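Local coordinates for phosphate ABC transporter, phosphate-binding protein (Clostridium perfringens, PDB 4Q8R), which probably captures inorganic phosphate outside the cell membrane with high affinity and delivers it to an ABC-type transporter for import, at residues A[101-106]-A[120-125]. Numbering follows the deposited sequence.
Sequences DIYTGK and IVVVSR. With PO4 (phosphate ion), chain B.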
loop_
_atom_site.group_PDB
_atom_site.type_symbol
_atom_site.label_atom_id
_atom_site.label_comp_id
_atom_site.label_asym_id
_atom_site.label_seq_id
_atom_site.Cartn_x
_atom_site.Cartn_y
_atom_site.Cartn_z
ATOM N N ASP A 101 4.872 -19.779 -0.491
ATOM C CA ASP A 101 6.040 -20.630 -0.195
ATOM C C ASP A 101 7.301 -19.852 0.049
ATOM O O ASP A 101 8.092 -20.206 0.935
ATOM C CB ASP A 101 6.285 -21.594 -1.356
ATOM C CG ASP A 101 5.277 -22.696 -1.448
ATOM O OD1 ASP A 101 4.387 -22.871 -0.552
ATOM O OD2 ASP A 101 5.389 -23.477 -2.411
ATOM N N ILE A 102 7.535 -18.769 -0.686
ATOM C CA ILE A 102 8.638 -17.894 -0.403
ATOM C C ILE A 102 8.516 -17.223 0.961
ATOM O O ILE A 102 9.459 -17.232 1.779
ATOM C CB ILE A 102 8.764 -16.781 -1.496
ATOM C CG1 ILE A 102 9.069 -17.435 -2.886
ATOM C CG2 ILE A 102 9.834 -15.768 -1.171
ATOM C CD1 ILE A 102 8.763 -16.454 -3.982
ATOM N N TYR A 103 7.373 -16.638 1.231
ATOM C CA TYR A 103 7.206 -15.839 2.459
ATOM C C TYR A 103 7.137 -16.704 3.716
ATOM O O TYR A 103 7.416 -16.212 4.799
ATOM C CB TYR A 103 6.046 -14.852 2.323
ATOM C CG TYR A 103 6.547 -13.577 1.735
ATOM C CD1 TYR A 103 6.693 -13.451 0.316
ATOM C CD2 TYR A 103 6.898 -12.509 2.488
ATOM C CE1 TYR A 103 7.269 -12.340 -0.193
ATOM C CE2 TYR A 103 7.457 -11.370 1.974
ATOM C CZ TYR A 103 7.674 -11.299 0.605
ATOM O OH TYR A 103 8.249 -10.188 0.043
ATOM N N THR A 104 6.821 -17.966 3.593
ATOM C CA THR A 104 6.799 -18.842 4.764
ATOM C C THR A 104 8.090 -19.616 4.889
ATOM O O THR A 104 8.202 -20.486 5.756
ATOM C CB THR A 104 5.599 -19.822 4.714
ATOM O OG1 THR A 104 5.683 -20.667 3.560
ATOM C CG2 THR A 104 4.250 -19.078 4.725
ATOM N N GLY A 105 9.032 -19.410 3.977
ATOM C CA GLY A 105 10.345 -20.039 4.056
ATOM C C GLY A 105 10.406 -21.461 3.513
ATOM O O GLY A 105 11.393 -22.175 3.726
ATOM N N LYS A 106 9.363 -21.930 2.828
ATOM C CA LYS A 106 9.407 -23.235 2.213
ATOM C C LYS A 106 10.362 -23.272 1.024
ATOM O O LYS A 106 11.165 -24.206 0.839
ATOM C CB LYS A 106 8.020 -23.679 1.843
ATOM C CG LYS A 106 7.968 -25.099 1.372
ATOM C CD LYS A 106 6.711 -25.315 0.592
ATOM C CE LYS A 106 5.551 -25.438 1.555
ATOM N NZ LYS A 106 5.883 -26.504 2.536
ATOM N N ILE A 120 17.083 -16.446 -1.648
ATOM C CA ILE A 120 16.096 -15.410 -1.727
ATOM C C ILE A 120 16.201 -14.538 -0.484
ATOM O O ILE A 120 16.269 -15.076 0.636
ATOM C CB ILE A 120 14.662 -15.986 -1.840
ATOM C CG1 ILE A 120 14.506 -16.919 -3.033
ATOM C CG2 ILE A 120 13.595 -14.862 -1.840
ATOM C CD1 ILE A 120 13.228 -17.663 -3.105
ATOM N N VAL A 121 16.260 -13.219 -0.660
ATOM C CA VAL A 121 16.263 -12.292 0.449
ATOM C C VAL A 121 14.808 -11.829 0.528
ATOM O O VAL A 121 14.349 -10.969 -0.262
ATOM C CB VAL A 121 17.278 -11.150 0.266
ATOM C CG1 VAL A 121 17.155 -10.079 1.371
ATOM C CG2 VAL A 121 18.708 -11.717 0.187
ATOM N N VAL A 122 14.088 -12.368 1.472
ATOM C CA VAL A 122 12.658 -12.072 1.676
ATOM C C VAL A 122 12.528 -10.779 2.457
ATOM O O VAL A 122 13.109 -10.632 3.544
ATOM C CB VAL A 122 11.922 -13.236 2.412
ATOM C CG1 VAL A 122 10.487 -12.900 2.641
ATOM C CG2 VAL A 122 12.035 -14.527 1.667
ATOM N N VAL A 123 11.750 -9.835 1.926
ATOM C CA VAL A 123 11.524 -8.570 2.569
ATOM C C VAL A 123 10.045 -8.384 2.867
ATOM O O VAL A 123 9.197 -8.499 1.988
ATOM C CB VAL A 123 12.101 -7.331 1.787
ATOM C CG1 VAL A 123 12.114 -6.096 2.647
ATOM C CG2 VAL A 123 13.492 -7.625 1.245
ATOM N N SER A 124 9.773 -8.046 4.136
ATOM C CA SER A 124 8.437 -7.784 4.640
ATOM C C SER A 124 8.405 -6.381 5.188
ATOM O O SER A 124 9.456 -5.762 5.483
ATOM C CB SER A 124 8.015 -8.733 5.782
ATOM O OG SER A 124 7.851 -10.036 5.291
ATOM N N ARG A 125 7.180 -5.815 5.242
ATOM C CA ARG A 125 6.959 -4.560 5.891
ATOM C C ARG A 125 6.887 -4.798 7.434
ATOM O O ARG A 125 6.775 -5.948 7.885
ATOM C CB ARG A 125 5.686 -3.939 5.393
ATOM C CG ARG A 125 5.821 -3.297 3.987
ATOM C CD ARG A 125 6.641 -2.015 3.995
ATOM N NE ARG A 125 6.076 -1.029 4.928
ATOM C CZ ARG A 125 4.920 -0.362 4.745
ATOM N NH1 ARG A 125 4.320 -0.391 3.556
ATOM N NH2 ARG A 125 4.438 0.389 5.730
HETATM P P PO4 B . 1.088 1.063 4.603
HETATM O O1 PO4 B . 0.097 0.993 5.775
HETATM O O2 PO4 B . 2.244 1.990 4.915
HETATM O O3 PO4 B . 1.505 -0.339 4.182
HETATM O O4 PO4 B . 0.300 1.629 3.375
#
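Tyr103, in the last turn of helix 96-103, turns one ring face to Val122 and reaches along strand 121-125. One methyl of Val122, CG1, sits 3.7 Å from the centroid of the tyrosine ring and 24° off its normal, a CH-pi contact over one face. That methyl is anti to the valine's own backbone N, while the other branch, CG2, meets Ile102 CG2 at 3.8 Å. A beta-branched residue suits this place because each methyl serves a different neighbour. At the ring's far end, Tyr103 OH donates a 2.7 Å hydrogen bond to Val123 O, approaching 29° out of the carbonyl plane. Tyrosine thus combines an apolar face with a polar end that uses a buried carbonyl. In the conformer given here, Ser124 OG lies near the ring edge, and it is hydrogen-bonded to Ser150 OG; Phe135 meets the ring edge-to-face.

The helix covers a strand of one lobe of the two-lobed periplasmic binding protein fold, where 121-125 runs parallel to 151-153 and 169-174. At the strand's end, Arg125, bent at chi2 and chi3, turns its guanidinium edge to a bound phosphate: NH2 holds O2 at 2.8 Å (163°), and NH1 holds O3 through a weak bond. Its cationic, planar group matches the anion, which is also hydrogen-bonded to the hydroxyls of Ser11, Thr12, Ser41 and Thr131.

Packing thins at the opposite end of the strand segment. Partly exposed Ile120 meets Ile102 mainly through CG2, 3.9 Å from Ile102 CG2, the two chains crossing nearly at right angles. Beyond, the helix closes in a Schellman motif at Gly105, whose positive phi glycine adopts readily, and Lys106 is exposed and stays clear of the strand.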